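Local coordinates for carboxylesterase SOBER1 (Arabidopsis thaliana, PDB 6AVX), which hydrolyses carboxylic esters, preferring short acyl chains, shows phospholipase A2 activity and dampens the hypersensitive response to the bacterial effector AvrBsT, at residues 60-65 with 107-112; 12-17 with 46-51; 87-92 with 100-105. The protein carries 1 engineered substitution. All blocks are in the same frame, centred on the assembly; numbering follows the deposited sequence.

Contact 1 (60-65 with 107-112); sequences FDVPEL and LSQGGA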
loop_
_atom_site.group_PDB
_atom_site.type_symbol
_atom_site.label_atom_id
_atom_site.label_comp_id
_atom_site.label_asym_id
_atom_site.label_seq_id
_atom_site.Cartn_x
_atom_site.Cartn_y
_atom_site.Cartn_z
ATOM N N PHE A 60 -4.098 -11.260 2.284
ATOM C CA PHE A 60 -3.103 -12.319 2.415
ATOM C C PHE A 60 -3.031 -12.665 3.901
ATOM O O PHE A 60 -3.428 -11.875 4.747
ATOM C CB PHE A 60 -1.744 -11.889 1.845
ATOM C CG PHE A 60 -1.155 -10.666 2.504
ATOM C CD1 PHE A 60 -0.470 -10.778 3.706
ATOM C CD2 PHE A 60 -1.247 -9.406 1.924
ATOM C CE1 PHE A 60 0.078 -9.650 4.325
ATOM C CE2 PHE A 60 -0.683 -8.279 2.544
ATOM C CZ PHE A 60 -0.025 -8.411 3.737
ATOM N N ASP A 61 -2.524 -13.845 4.224
ATOM C CA ASP A 61 -2.586 -14.273 5.610
ATOM C C ASP A 61 -1.621 -13.461 6.453
ATOM O O ASP A 61 -0.519 -13.120 6.018
ATOM C CB ASP A 61 -2.279 -15.760 5.729
ATOM C CG ASP A 61 -2.705 -16.344 7.060
ATOM O OD1 ASP A 61 -3.539 -15.737 7.768
ATOM O OD2 ASP A 61 -2.192 -17.443 7.370
ATOM N N VAL A 62 -2.046 -13.184 7.681
ATOM C CA VAL A 62 -1.303 -12.415 8.675
ATOM C C VAL A 62 -1.104 -13.351 9.864
ATOM O O VAL A 62 -2.078 -13.677 10.559
ATOM C CB VAL A 62 -2.072 -11.146 9.073
ATOM C CG1 VAL A 62 -1.318 -10.378 10.155
ATOM C CG2 VAL A 62 -2.328 -10.276 7.845
ATOM N N PRO A 63 0.108 -13.847 10.108
ATOM C CA PRO A 63 0.278 -14.846 11.176
ATOM C C PRO A 63 0.104 -14.300 12.579
ATOM O O PRO A 63 -0.389 -15.026 13.448
ATOM C CB PRO A 63 1.711 -15.361 10.963
ATOM C CG PRO A 63 2.036 -15.052 9.550
ATOM C CD PRO A 63 1.279 -13.791 9.216
ATOM N N GLU A 64 0.478 -13.051 12.824
ATOM C CA GLU A 64 0.670 -12.586 14.185
ATOM C C GLU A 64 0.417 -11.098 14.262
ATOM O O GLU A 64 0.673 -10.347 13.313
ATOM C CB GLU A 64 2.108 -12.803 14.669
ATOM C CG GLU A 64 2.382 -14.157 15.276
ATOM C CD GLU A 64 3.581 -14.137 16.211
ATOM O OE1 GLU A 64 4.163 -13.050 16.418
ATOM O OE2 GLU A 64 3.940 -15.211 16.741
ATOM N N LEU A 65 -0.050 -10.682 15.427
ATOM C CA LEU A 65 -0.087 -9.282 15.759
ATOM C C LEU A 65 0.641 -9.105 17.097
ATOM O O LEU A 65 0.636 -10.008 17.947
ATOM C CB LEU A 65 -1.528 -8.790 15.826
ATOM C CG LEU A 65 -2.368 -9.062 14.568
ATOM C CD1 LEU A 65 -3.855 -8.895 14.860
ATOM C CD2 LEU A 65 -1.965 -8.190 13.384
ATOM N N LEU A 107 -4.087 1.003 3.379
ATOM C CA LEU A 107 -3.945 1.032 4.829
ATOM C C LEU A 107 -3.581 -0.338 5.379
ATOM O O LEU A 107 -4.289 -1.318 5.133
ATOM C CB LEU A 107 -5.260 1.475 5.468
ATOM C CG LEU A 107 -5.272 1.500 7.000
ATOM C CD1 LEU A 107 -4.277 2.522 7.561
ATOM C CD2 LEU A 107 -6.669 1.772 7.526
ATOM N N SER A 108 -2.512 -0.386 6.174
ATOM C CA SER A 108 -2.144 -1.530 6.994
ATOM C C SER A 108 -1.901 -2.741 6.102
ATOM O O SER A 108 -0.983 -2.703 5.289
ATOM C CB SER A 108 -3.158 -1.738 8.114
ATOM O OG SER A 108 -2.590 -2.616 9.070
ATOM N N GLN A 109 -2.709 -3.796 6.192
ATOM C CA GLN A 109 -2.544 -4.911 5.269
ATOM C C GLN A 109 -2.553 -4.437 3.814
ATOM O O GLN A 109 -1.779 -4.918 2.985
ATOM C CB GLN A 109 -3.667 -5.927 5.492
ATOM C CG GLN A 109 -3.487 -7.203 4.701
ATOM C CD GLN A 109 -4.694 -8.092 4.761
ATOM O OE1 GLN A 109 -5.814 -7.668 4.490
ATOM N NE2 GLN A 109 -4.472 -9.343 5.122
ATOM N N GLY A 110 -3.417 -3.482 3.490
ATOM C CA GLY A 110 -3.465 -2.940 2.145
ATOM C C GLY A 110 -2.262 -2.081 1.805
ATOM O O GLY A 110 -1.918 -1.933 0.626
ATOM N N GLY A 111 -1.625 -1.488 2.816
ATOM C CA GLY A 111 -0.367 -0.787 2.594
ATOM C C GLY A 111 0.788 -1.737 2.323
ATOM O O GLY A 111 1.614 -1.487 1.441
ATOM N N ALA A 112 0.875 -2.830 3.080
ATOM C CA ALA A 112 1.838 -3.879 2.764
ATOM C C ALA A 112 1.625 -4.387 1.343
ATOM O O ALA A 112 2.584 -4.581 0.585
ATOM C CB ALA A 112 1.698 -5.006 3.780
#
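Gln109 carries most of this buried contact, lying alongside the ring and backbone of Phe60 with the two side chains running in opposite directions. Its CB already points to the 60-65 loop. With chi1 at -173° the CG lies opposite the backbone N, and from there the chain continues extended. CG then passes over one face of the Phe60 ring, 3.7 Å from Phe60 CE2, as a CH-pi contact 4.0 Å from Gln109 CG to the ring centroid and offset toward the rim. CD comes next, 4.0 Å from Phe60 O. At the tip, NE2 stands 2.8 Å from Phe60 O and also meets Val62, whose CG2 is 3.6 Å from Gln109 NE2. The amide is oriented by hydrogen bonds just upstream in the loop: OE1 with Trp59 N and NE2 with Ser58 OG. Two bonds, one at each end of the amide, should fix its rotation; its plane is turned 51° from the Phe60 ring. Ala112, one helical turn on, touches the ring edge through CB, 3.8 Å from Phe60 CZ. Phe60 is backed by Ser77 and Val78 of helix 75-94. The residue before Gln109 is Ser108, assigned by similarity to the charge relay; its positive phi (60°), at the turn from strand 102-107 into helix 109-120, is consistent with the strained nucleophile elbow (GxSxG) of alpha/beta hydrolases.

Contact 2 (12-17 with 46-51); sequences HGLGDS and NPVTCN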
loop_
_atom_site.group_PDB
_atom_site.type_symbol
_atom_site.label_atom_id
_atom_site.label_comp_id
_atom_site.label_asym_id
_atom_site.label_seq_id
_atom_site.Cartn_x
_atom_site.Cartn_y
_atom_site.Cartn_z
ATOM N N HIS A 12 -7.913 -1.697 1.051
ATOM C CA HIS A 12 -8.358 -1.661 2.434
ATOM C C HIS A 12 -7.511 -2.580 3.319
ATOM O O HIS A 12 -6.743 -3.421 2.855
ATOM C CB HIS A 12 -9.840 -2.054 2.510
ATOM C CG HIS A 12 -10.119 -3.482 2.137
ATOM N ND1 HIS A 12 -9.832 -4.540 2.974
ATOM C CD2 HIS A 12 -10.652 -4.026 1.018
ATOM C CE1 HIS A 12 -10.180 -5.675 2.376
ATOM N NE2 HIS A 12 -10.685 -5.392 1.193
ATOM N N GLY A 13 -7.702 -2.432 4.633
ATOM C CA GLY A 13 -7.030 -3.249 5.625
ATOM C C GLY A 13 -7.789 -4.516 5.996
ATOM O O GLY A 13 -8.877 -4.813 5.497
ATOM N N LEU A 14 -7.188 -5.275 6.903
ATOM C CA LEU A 14 -7.699 -6.590 7.251
ATOM C C LEU A 14 -9.122 -6.506 7.783
ATOM O O LEU A 14 -9.406 -5.753 8.722
ATOM C CB LEU A 14 -6.797 -7.178 8.329
ATOM C CG LEU A 14 -7.203 -8.526 8.914
ATOM C CD1 LEU A 14 -7.162 -9.566 7.818
ATOM C CD2 LEU A 14 -6.288 -8.880 10.094
ATOM N N GLY A 15 -10.012 -7.305 7.204
ATOM C CA GLY A 15 -11.396 -7.407 7.616
ATOM C C GLY A 15 -12.326 -6.406 6.973
ATOM O O GLY A 15 -13.549 -6.572 7.054
ATOM N N ASP A 16 -11.787 -5.366 6.358
ATOM C CA ASP A 16 -12.571 -4.242 5.858
ATOM C C ASP A 16 -13.029 -4.559 4.432
ATOM O O ASP A 16 -12.885 -5.685 3.958
ATOM C CB ASP A 16 -11.699 -2.988 5.974
ATOM C CG ASP A 16 -12.473 -1.693 6.098
ATOM O OD1 ASP A 16 -13.709 -1.670 6.016
ATOM O OD2 ASP A 16 -11.796 -0.663 6.258
ATOM N N SER A 17 -13.559 -3.567 3.710
ATOM C CA SER A 17 -14.030 -3.777 2.341
ATOM C C SER A 17 -13.792 -2.511 1.531
ATOM O O SER A 17 -13.530 -1.431 2.074
ATOM C CB SER A 17 -15.511 -4.135 2.305
ATOM O OG SER A 17 -16.298 -3.006 2.634
ATOM N N ASN A 46 -10.955 -15.049 3.334
ATOM C CA ASN A 46 -9.919 -16.034 3.583
ATOM C C ASN A 46 -9.818 -16.279 5.081
ATOM O O ASN A 46 -10.105 -15.377 5.884
ATOM C CB ASN A 46 -8.547 -15.527 3.110
ATOM C CG ASN A 46 -8.445 -15.404 1.619
ATOM O OD1 ASN A 46 -8.532 -16.390 0.889
ATOM N ND2 ASN A 46 -8.234 -14.198 1.135
ATOM N N PRO A 47 -9.387 -17.470 5.500
ATOM C CA PRO A 47 -9.034 -17.654 6.912
ATOM C C PRO A 47 -7.814 -16.818 7.263
ATOM O O PRO A 47 -6.921 -16.586 6.442
ATOM C CB PRO A 47 -8.713 -19.151 7.016
ATOM C CG PRO A 47 -9.101 -19.737 5.713
ATOM C CD PRO A 47 -9.084 -18.667 4.703
ATOM N N VAL A 48 -7.788 -16.330 8.498
ATOM C CA VAL A 48 -6.711 -15.458 8.958
ATOM C C VAL A 48 -6.102 -16.040 10.230
ATOM O O VAL A 48 -6.782 -16.167 11.260
ATOM C CB VAL A 48 -7.188 -14.016 9.176
ATOM C CG1 VAL A 48 -6.051 -13.146 9.667
ATOM C CG2 VAL A 48 -7.771 -13.464 7.890
ATOM N N THR A 49 -4.812 -16.361 10.159
ATOM C CA THR A 49 -4.141 -17.062 11.248
ATOM C C THR A 49 -4.133 -16.255 12.545
ATOM O O THR A 49 -4.353 -16.810 13.628
ATOM C CB THR A 49 -2.736 -17.439 10.788
ATOM O OG1 THR A 49 -2.827 -18.385 9.713
ATOM C CG2 THR A 49 -1.919 -18.033 11.910
ATOM N N CYS A 50 -3.905 -14.945 12.477
ATOM C CA CYS A 50 -3.861 -14.169 13.714
ATOM C C CYS A 50 -5.224 -14.114 14.386
ATOM O O CYS A 50 -5.302 -13.777 15.576
ATOM C CB CYS A 50 -3.305 -12.764 13.464
ATOM S SG CYS A 50 -4.321 -11.701 12.435
ATOM N N ASN A 51 -6.295 -14.436 13.662
ATOM C CA ASN A 51 -7.644 -14.504 14.202
ATOM C C ASN A 51 -8.103 -15.950 14.339
ATOM O O ASN A 51 -9.292 -16.260 14.212
ATOM C CB ASN A 51 -8.599 -13.668 13.357
ATOM C CG ASN A 51 -8.361 -12.190 13.543
ATOM O OD1 ASN A 51 -8.159 -11.732 14.667
ATOM N ND2 ASN A 51 -8.331 -11.436 12.449
#
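The loop after strand 7-11, which in alpha/beta hydrolases commonly contributes to the oxyanion hole, projects Leu14 onto Val48, Cys50 and Asn51 in the segment that runs from hairpin strand 45-48 into the following turn. Leu14 CG is anti to the backbone N (chi1 176°), which carries both methyls toward the hairpin, and the two then part company. Leu14 CD1 meets Val48 tip to tip, with Val48 CG2 at 3.9 Å and CG1 slightly farther. Leu14 CD2 turns to the short 3-10 segment and the residue after it, lying 4.2 Å from Cys50 SG and 4.0 Å from Asn51 ND2. Val48 is buried and also touches Met56 of the partner strand 54-57 and Ser58 just after it.

What shapes the loop is a polar network on its own side. Gly13 to Asp16 form a type II beta turn, in which Gly15 takes positive phi (87°), closed by Asp16 N to Gly13 O at 3.1 Å. The same Gly13 O accepts from His12 ND1 at 2.7 Å, with an angle of 163° at the hydrogen; this acceptor lies in the imidazole plane, and the two donors reach the oxygen from opposite faces of its carbonyl plane. Asp16 O sits above one face of the His12 ring, 3.1 Å from its plane and offset toward the rim, while His12 NE2 accepts from Ala43 N. Since ND1 donates and NE2 takes the backbone N-H of Ala43, the ring is probably neutral, with its proton on ND1.

No hydrogen bond joins the segments, so the cross-contact is dispersive in character, whereas the direction in which Leu14 points is probably set by the hydrogen-bonded turn that carries it.

Contact 3 (87-92 with 100-105); sequences AIIDQE and ENVFIC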
loop_
_atom_site.group_PDB
_atom_site.type_symbol
_atom_site.label_atom_id
_atom_site.label_comp_id
_atom_site.label_asym_id
_atom_site.label_seq_id
_atom_site.Cartn_x
_atom_site.Cartn_y
_atom_site.Cartn_z
ATOM N N ALA A 87 -3.322 -7.667 -12.075
ATOM C CA ALA A 87 -4.352 -7.802 -13.105
ATOM C C ALA A 87 -5.140 -6.507 -13.247
ATOM O O ALA A 87 -5.454 -6.076 -14.367
ATOM C CB ALA A 87 -5.274 -8.978 -12.768
ATOM N N ILE A 88 -5.457 -5.860 -12.124
ATOM C CA ILE A 88 -6.193 -4.598 -12.162
ATOM C C ILE A 88 -5.362 -3.530 -12.857
ATOM O O ILE A 88 -5.853 -2.791 -13.723
ATOM C CB ILE A 88 -6.578 -4.164 -10.738
ATOM C CG1 ILE A 88 -7.594 -5.138 -10.129
ATOM C CG2 ILE A 88 -7.117 -2.724 -10.732
ATOM C CD1 ILE A 88 -7.838 -4.932 -8.641
ATOM N N ILE A 89 -4.093 -3.408 -12.470
ATOM C CA ILE A 89 -3.225 -2.394 -13.062
ATOM C C ILE A 89 -3.040 -2.671 -14.547
ATOM O O ILE A 89 -3.096 -1.751 -15.378
ATOM C CB ILE A 89 -1.872 -2.332 -12.331
ATOM C CG1 ILE A 89 -2.050 -2.009 -10.838
ATOM C CG2 ILE A 89 -0.968 -1.292 -12.989
ATOM C CD1 ILE A 89 -0.854 -2.389 -9.999
ATOM N N ASP A 90 -2.777 -3.935 -14.897
ATOM C CA ASP A 90 -2.611 -4.322 -16.298
ATOM C C ASP A 90 -3.801 -3.867 -17.130
ATOM O O ASP A 90 -3.638 -3.347 -18.243
ATOM C CB ASP A 90 -2.511 -5.844 -16.429
ATOM C CG ASP A 90 -1.173 -6.420 -15.995
ATOM O OD1 ASP A 90 -0.206 -5.687 -15.736
ATOM O OD2 ASP A 90 -1.117 -7.669 -15.961
ATOM N N GLN A 91 -5.006 -4.098 -16.629
ATOM C CA GLN A 91 -6.196 -3.763 -17.408
ATOM C C GLN A 91 -6.345 -2.254 -17.570
ATOM O O GLN A 91 -6.696 -1.769 -18.657
ATOM C CB GLN A 91 -7.427 -4.363 -16.745
ATOM C CG GLN A 91 -8.741 -4.045 -17.458
ATOM C CD GLN A 91 -8.828 -4.664 -18.838
ATOM O OE1 GLN A 91 -8.080 -5.586 -19.170
ATOM N NE2 GLN A 91 -9.751 -4.158 -19.651
ATOM N N GLU A 92 -6.083 -1.487 -16.511
ATOM C CA GLU A 92 -6.171 -0.038 -16.612
ATOM C C GLU A 92 -5.177 0.496 -17.638
ATOM O O GLU A 92 -5.523 1.363 -18.453
ATOM C CB GLU A 92 -5.948 0.577 -15.234
ATOM C CG GLU A 92 -6.060 2.086 -15.168
ATOM C CD GLU A 92 -7.466 2.635 -15.424
ATOM O OE1 GLU A 92 -8.463 1.895 -15.296
ATOM O OE2 GLU A 92 -7.550 3.834 -15.760
ATOM N N GLU A 100 2.516 6.075 -15.429
ATOM C CA GLU A 100 2.926 7.092 -14.476
ATOM C C GLU A 100 1.755 7.889 -13.909
ATOM O O GLU A 100 1.964 8.714 -13.019
ATOM C CB GLU A 100 3.936 8.025 -15.142
ATOM C CG GLU A 100 5.234 7.351 -15.528
ATOM C CD GLU A 100 6.300 7.516 -14.468
ATOM O OE1 GLU A 100 6.057 7.109 -13.312
ATOM O OE2 GLU A 100 7.375 8.072 -14.782
ATOM N N ASN A 101 0.542 7.672 -14.401
ATOM C CA ASN A 101 -0.658 8.271 -13.829
ATOM C C ASN A 101 -1.418 7.297 -12.938
ATOM O O ASN A 101 -2.561 7.593 -12.547
ATOM C CB ASN A 101 -1.558 8.822 -14.938
ATOM C CG ASN A 101 -1.024 10.112 -15.542
ATOM O OD1 ASN A 101 0.171 10.393 -15.502
ATOM N ND2 ASN A 101 -1.925 10.916 -16.083
ATOM N N VAL A 102 -0.810 6.160 -12.606
ATOM C CA VAL A 102 -1.401 5.148 -11.737
ATOM C C VAL A 102 -0.788 5.302 -10.362
ATOM O O VAL A 102 0.442 5.286 -10.219
ATOM C CB VAL A 102 -1.117 3.736 -12.275
ATOM C CG1 VAL A 102 -1.547 2.672 -11.274
ATOM C CG2 VAL A 102 -1.803 3.536 -13.627
ATOM N N PHE A 103 -1.630 5.405 -9.344
ATOM C CA PHE A 103 -1.200 5.473 -7.955
ATOM C C PHE A 103 -1.862 4.345 -7.186
ATOM O O PHE A 103 -3.072 4.124 -7.339
ATOM C CB PHE A 103 -1.571 6.827 -7.350
ATOM C CG PHE A 103 -0.845 7.951 -7.998
ATOM C CD1 PHE A 103 -1.303 8.498 -9.182
ATOM C CD2 PHE A 103 0.336 8.412 -7.462
ATOM C CE1 PHE A 103 -0.581 9.510 -9.816
ATOM C CE2 PHE A 103 1.041 9.424 -8.089
ATOM C CZ PHE A 103 0.581 9.959 -9.251
ATOM N N ILE A 104 -1.082 3.621 -6.391
ATOM C CA ILE A 104 -1.577 2.540 -5.547
ATOM C C ILE A 104 -1.420 2.996 -4.105
ATOM O O ILE A 104 -0.343 3.444 -3.716
ATOM C CB ILE A 104 -0.791 1.235 -5.777
ATOM C CG1 ILE A 104 -0.523 0.969 -7.267
ATOM C CG2 ILE A 104 -1.530 0.069 -5.138
ATOM C CD1 ILE A 104 -1.749 0.868 -8.114
ATOM N N CYS A 105 -2.477 2.868 -3.311
ATOM C CA CYS A 105 -2.461 3.305 -1.924
ATOM C C CYS A 105 -3.142 2.257 -1.073
ATOM O O CYS A 105 -3.995 1.514 -1.557
ATOM C CB CYS A 105 -3.268 4.596 -1.751
ATOM S SG CYS A 105 -2.924 5.943 -2.875
#
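The 87-92 stretch of helix 75-94 lies over strand 102-107, where the nearest CA atoms, those of Ile89 and Val102, are 7.9 Å apart. The close contacts are all between branched aliphatic side chains, and no hydrogen bond crosses. Ile89 supplies the helix side and spreads over two strand residues. Its CG2 approaches Val102, where Ile89 CG2 and Val102 CG1 are 4.4 Å apart, a looser fit. The longer branch goes the other way: CG1 is anti to the carbonyl carbon (chi1 -59°) and chi2 of 160° extends it, so that CD1 reaches Ile104 tip to tip. Ile89 CD1 and Ile104 CD1 are 3.9 Å apart, and Ile89 CG1 is 4.0 Å from the same Ile104 CD1. Both isoleucines were modelled in two conformers, so these spacings describe one alternative of each and their fine detail is doubtful. Val102 and Ile104, two apart on the strand, both direct CB to the helix, whereas the intervening Phe103 serves the other face of the sheet and packs on Ile208, Arg211 and Leu212 of helix 198-212. Around the aliphatic cluster, Ile104 also touches Leu9 of strand 7-11 together with Thr114 and Val118 of helix 109-120. The strand is hydrogen-bonded to strands 7-11 and 127-131, so Ile89 lies mid-sheet, with helices 75-94 and 109-120 on the same face: helix-on-sheet packing of the alpha/beta hydrolase fold, away from the active site.

Contacts 1 and 3 are buried, whereas contact 2 is only partly so. Contacts 1 and 2 lie about 8 Å apart between centres and share a border: Thr49 OG1 and Asp61 OD2 are probably hydrogen-bonded, as are Cys50 N and Val62 O, so the loops at the active-site end are joined. The centres of contacts 1 and 3 are about 21 Å apart, across the centre of the chain, yet strand 102-107 runs into the elbow and helix 109-120 of contact 1. Chemistry follows place: contact 1 mixes an amide, a ring and a backbone carbonyl beside the presumed nucleophile; contact 2 sets one leucine on a hairpin end; contact 3 has only aliphatic close contacts, at a helix-sheet interface.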